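Local coordinates for ABC transporter substrate-binding protein (Streptococcus pneumoniae, PDB 4OHN) that binds histidine in the cleft between its lobes and probably delivers it to an ABC uptake transporter for amino acids, at residues A[161-165]-A[176-182]. Sequence-based numbering, arbitrary orientation. Where two conformers were deposited one is given.
With HIS (histidine), chain B.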
loop_
_atom_site.group_PDB
_atom_site.type_symbol
_atom_site.label_atom_id
_atom_site.label_comp_id
_atom_site.label_asym_id
_atom_site.label_seq_id
_atom_site.Cartn_x
_atom_site.Cartn_y
_atom_site.Cartn_z
ATOM N N PHE A 161 2.462 -10.146 -0.140
ATOM C CA PHE A 161 2.474 -10.423 1.285
ATOM C C PHE A 161 1.765 -11.733 1.634
ATOM O O PHE A 161 2.122 -12.372 2.643
ATOM C CB PHE A 161 1.887 -9.236 2.048
ATOM C CG PHE A 161 2.846 -8.087 2.197
ATOM C CD1 PHE A 161 4.056 -8.253 2.848
ATOM C CD2 PHE A 161 2.529 -6.839 1.709
ATOM C CE1 PHE A 161 4.915 -7.193 3.016
ATOM C CE2 PHE A 161 3.390 -5.782 1.870
ATOM C CZ PHE A 161 4.582 -5.956 2.511
ATOM N N ASN A 162 0.782 -12.149 0.847
ATOM C CA ASN A 162 0.060 -13.371 1.182
ATOM C C ASN A 162 0.990 -14.567 1.196
ATOM O O ASN A 162 0.931 -15.414 2.090
ATOM C CB ASN A 162 -1.085 -13.595 0.223
ATOM C CG ASN A 162 -2.050 -12.467 0.236
ATOM O OD1 ASN A 162 -1.664 -11.335 -0.023
ATOM N ND2 ASN A 162 -3.290 -12.745 0.564
ATOM N N GLU A 163 1.862 -14.652 0.205
ATOM C CA GLU A 163 2.834 -15.731 0.180
ATOM C C GLU A 163 3.797 -15.621 1.338
ATOM O O GLU A 163 4.137 -16.619 1.966
ATOM C CB GLU A 163 3.606 -15.736 -1.142
ATOM C CG GLU A 163 4.523 -16.929 -1.245
ATOM C CD GLU A 163 5.531 -16.849 -2.366
ATOM O OE1 GLU A 163 5.522 -15.876 -3.157
ATOM O OE2 GLU A 163 6.338 -17.802 -2.479
ATOM N N ALA A 164 4.277 -14.409 1.608
ATOM C CA ALA A 164 5.192 -14.199 2.720
ATOM C C ALA A 164 4.561 -14.668 4.040
ATOM O O ALA A 164 5.224 -15.256 4.900
ATOM C CB ALA A 164 5.579 -12.742 2.817
ATOM N N LEU A 165 3.270 -14.401 4.198
ATOM C CA LEU A 165 2.550 -14.784 5.405
ATOM C C LEU A 165 2.367 -16.305 5.515
ATOM O O LEU A 165 2.465 -16.844 6.616
ATOM C CB LEU A 165 1.204 -14.070 5.474
ATOM C CG LEU A 165 1.349 -12.616 5.944
ATOM C CD1 LEU A 165 0.136 -11.775 5.522
ATOM C CD2 LEU A 165 1.563 -12.530 7.451
ATOM N N LEU A 176 8.288 -10.952 9.412
ATOM C CA LEU A 176 7.880 -10.343 8.152
ATOM C C LEU A 176 7.724 -8.837 8.342
ATOM O O LEU A 176 6.989 -8.395 9.225
ATOM C CB LEU A 176 6.557 -10.965 7.673
ATOM C CG LEU A 176 5.933 -10.351 6.416
ATOM C CD1 LEU A 176 6.863 -10.398 5.213
ATOM C CD2 LEU A 176 4.605 -11.087 6.127
ATOM N N LEU A 177 8.438 -8.078 7.515
ATOM C CA LEU A 177 8.299 -6.622 7.487
ATOM C C LEU A 177 7.147 -6.263 6.558
ATOM O O LEU A 177 7.187 -6.605 5.374
ATOM C CB LEU A 177 9.611 -6.001 7.009
ATOM C CG LEU A 177 9.724 -4.471 7.038
ATOM C CD1 LEU A 177 9.575 -3.945 8.463
ATOM C CD2 LEU A 177 11.051 -4.034 6.438
ATOM N N ILE A 178 6.137 -5.593 7.069
ATOM C CA ILE A 178 4.866 -5.434 6.366
ATOM C C ILE A 178 4.114 -4.195 6.844
ATOM O O ILE A 178 4.280 -3.740 7.974
ATOM C CB ILE A 178 4.017 -6.725 6.543
ATOM C CG1 ILE A 178 2.691 -6.664 5.773
ATOM C CG2 ILE A 178 3.786 -7.024 8.009
ATOM C CD1 ILE A 178 1.969 -8.010 5.719
ATOM N N ASP A 179 3.278 -3.627 5.989
ATOM C CA ASP A 179 2.424 -2.518 6.365
ATOM C C ASP A 179 1.470 -2.885 7.492
ATOM O O ASP A 179 0.804 -3.913 7.441
ATOM C CB ASP A 179 1.606 -2.057 5.146
ATOM C CG ASP A 179 2.472 -1.728 3.977
ATOM O OD1 ASP A 179 3.074 -2.647 3.413
ATOM O OD2 ASP A 179 2.542 -0.538 3.626
ATOM N N ARG A 180 1.356 -2.015 8.495
ATOM C CA ARG A 180 0.458 -2.254 9.613
ATOM C C ARG A 180 -0.989 -2.376 9.158
ATOM O O ARG A 180 -1.725 -3.203 9.661
ATOM C CB ARG A 180 0.617 -1.167 10.674
ATOM C CG ARG A 180 -0.024 -1.509 12.029
ATOM C CD ARG A 180 0.429 -0.501 13.098
ATOM N NE ARG A 180 0.392 -1.034 14.454
ATOM C CZ ARG A 180 1.023 -0.481 15.486
ATOM N NH1 ARG A 180 1.749 0.611 15.312
ATOM N NH2 ARG A 180 0.935 -1.022 16.692
ATOM N N VAL A 181 -1.429 -1.563 8.197
ATOM C CA VAL A 181 -2.831 -1.650 7.786
ATOM C C VAL A 181 -3.144 -3.016 7.217
ATOM O O VAL A 181 -4.213 -3.561 7.435
ATOM C CB VAL A 181 -3.270 -0.584 6.751
ATOM C CG1 VAL A 181 -3.099 0.817 7.319
ATOM C CG2 VAL A 181 -2.542 -0.759 5.406
ATOM N N TYR A 182 -2.201 -3.581 6.481
ATOM C CA TYR A 182 -2.423 -4.915 5.946
ATOM C C TYR A 182 -2.450 -5.946 7.068
ATOM O O TYR A 182 -3.374 -6.750 7.163
ATOM C CB TYR A 182 -1.341 -5.232 4.909
ATOM C CG TYR A 182 -1.466 -6.567 4.207
ATOM C CD1 TYR A 182 -1.591 -6.660 2.840
ATOM C CD2 TYR A 182 -1.459 -7.748 4.908
ATOM C CE1 TYR A 182 -1.703 -7.905 2.217
ATOM C CE2 TYR A 182 -1.577 -8.931 4.306
ATOM C CZ TYR A 182 -1.702 -9.020 2.983
ATOM O OH TYR A 182 -1.811 -10.300 2.426
HETATM N N HIS B . 2.873 0.418 1.129
HETATM C CA HIS B . 3.831 -0.469 0.424
HETATM C C HIS B . 4.285 0.155 -0.876
HETATM O O HIS B . 3.800 1.255 -1.228
HETATM C CB HIS B . 3.286 -1.907 0.248
HETATM C CG HIS B . 2.271 -2.127 -0.835
HETATM N ND1 HIS B . 2.255 -3.302 -1.569
HETATM C CD2 HIS B . 1.195 -1.415 -1.254
HETATM C CE1 HIS B . 1.237 -3.283 -2.407
HETATM N NE2 HIS B . 0.572 -2.152 -2.232
HETATM O OXT HIS B . 5.147 -0.464 -1.535
#
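Phe161, in the first turn of helix 161-169, reaches across Tyr182 and Ile178 to the edge of the histidine pocket. Its CB sits over one face of the Tyr182 ring, offset toward the rim, 3.7 Å from Tyr182 CZ; CG anti to the carbonyl carbon (chi1 -78°) then carries the ring along Ile178. CG and CD1 run under the tip of Ile178, CD1 lying 3.6 Å from Ile178 CD1, and Ile178 CG1 lies over the centre of the ring in a CH-pi contact, 3.6 Å from the Phe161 centroid. Phe161 CE1 meets the backbone O of Leu177 at the ring edge, 3.3 Å away; CE2 comes within 3.5 Å of Asp179 OD1, obliquely, ring and carboxylate planes nearly perpendicular. The ring also turns its edge to the face of Tyr182, their planes at 58°. Leu165 CD1 packs against Tyr182 CE2, while Leu176 sets CD1 on Ala164 CB and CD2 on Leu165 CG. In one of the two conformers modelled for Asn162, Tyr182 OH donates to Asn162 OD1 at 2.7 Å, coming from above the amide plane instead of along a lone pair, with a C=O...donor angle of 98°. The contact joins consecutive elements of one lobe of the solute-binding fold: helix 161-169 covers strand 175-179, which pairs with strands 102-111 and 127-130, and leads into helix 180-189. Where strand gives way to helix, Asp179 OD2 accepts the amino group of the bound histidine, HIS N, at 2.7 Å; Asn104 and Gln106 add weak bonds to the same oxygen. The polarised C-H edge beside Leu177 O probably gives mild electrostatic complementarity, while the ligand's amino group, if protonated as expected, would pair its charge with the buried carboxylate.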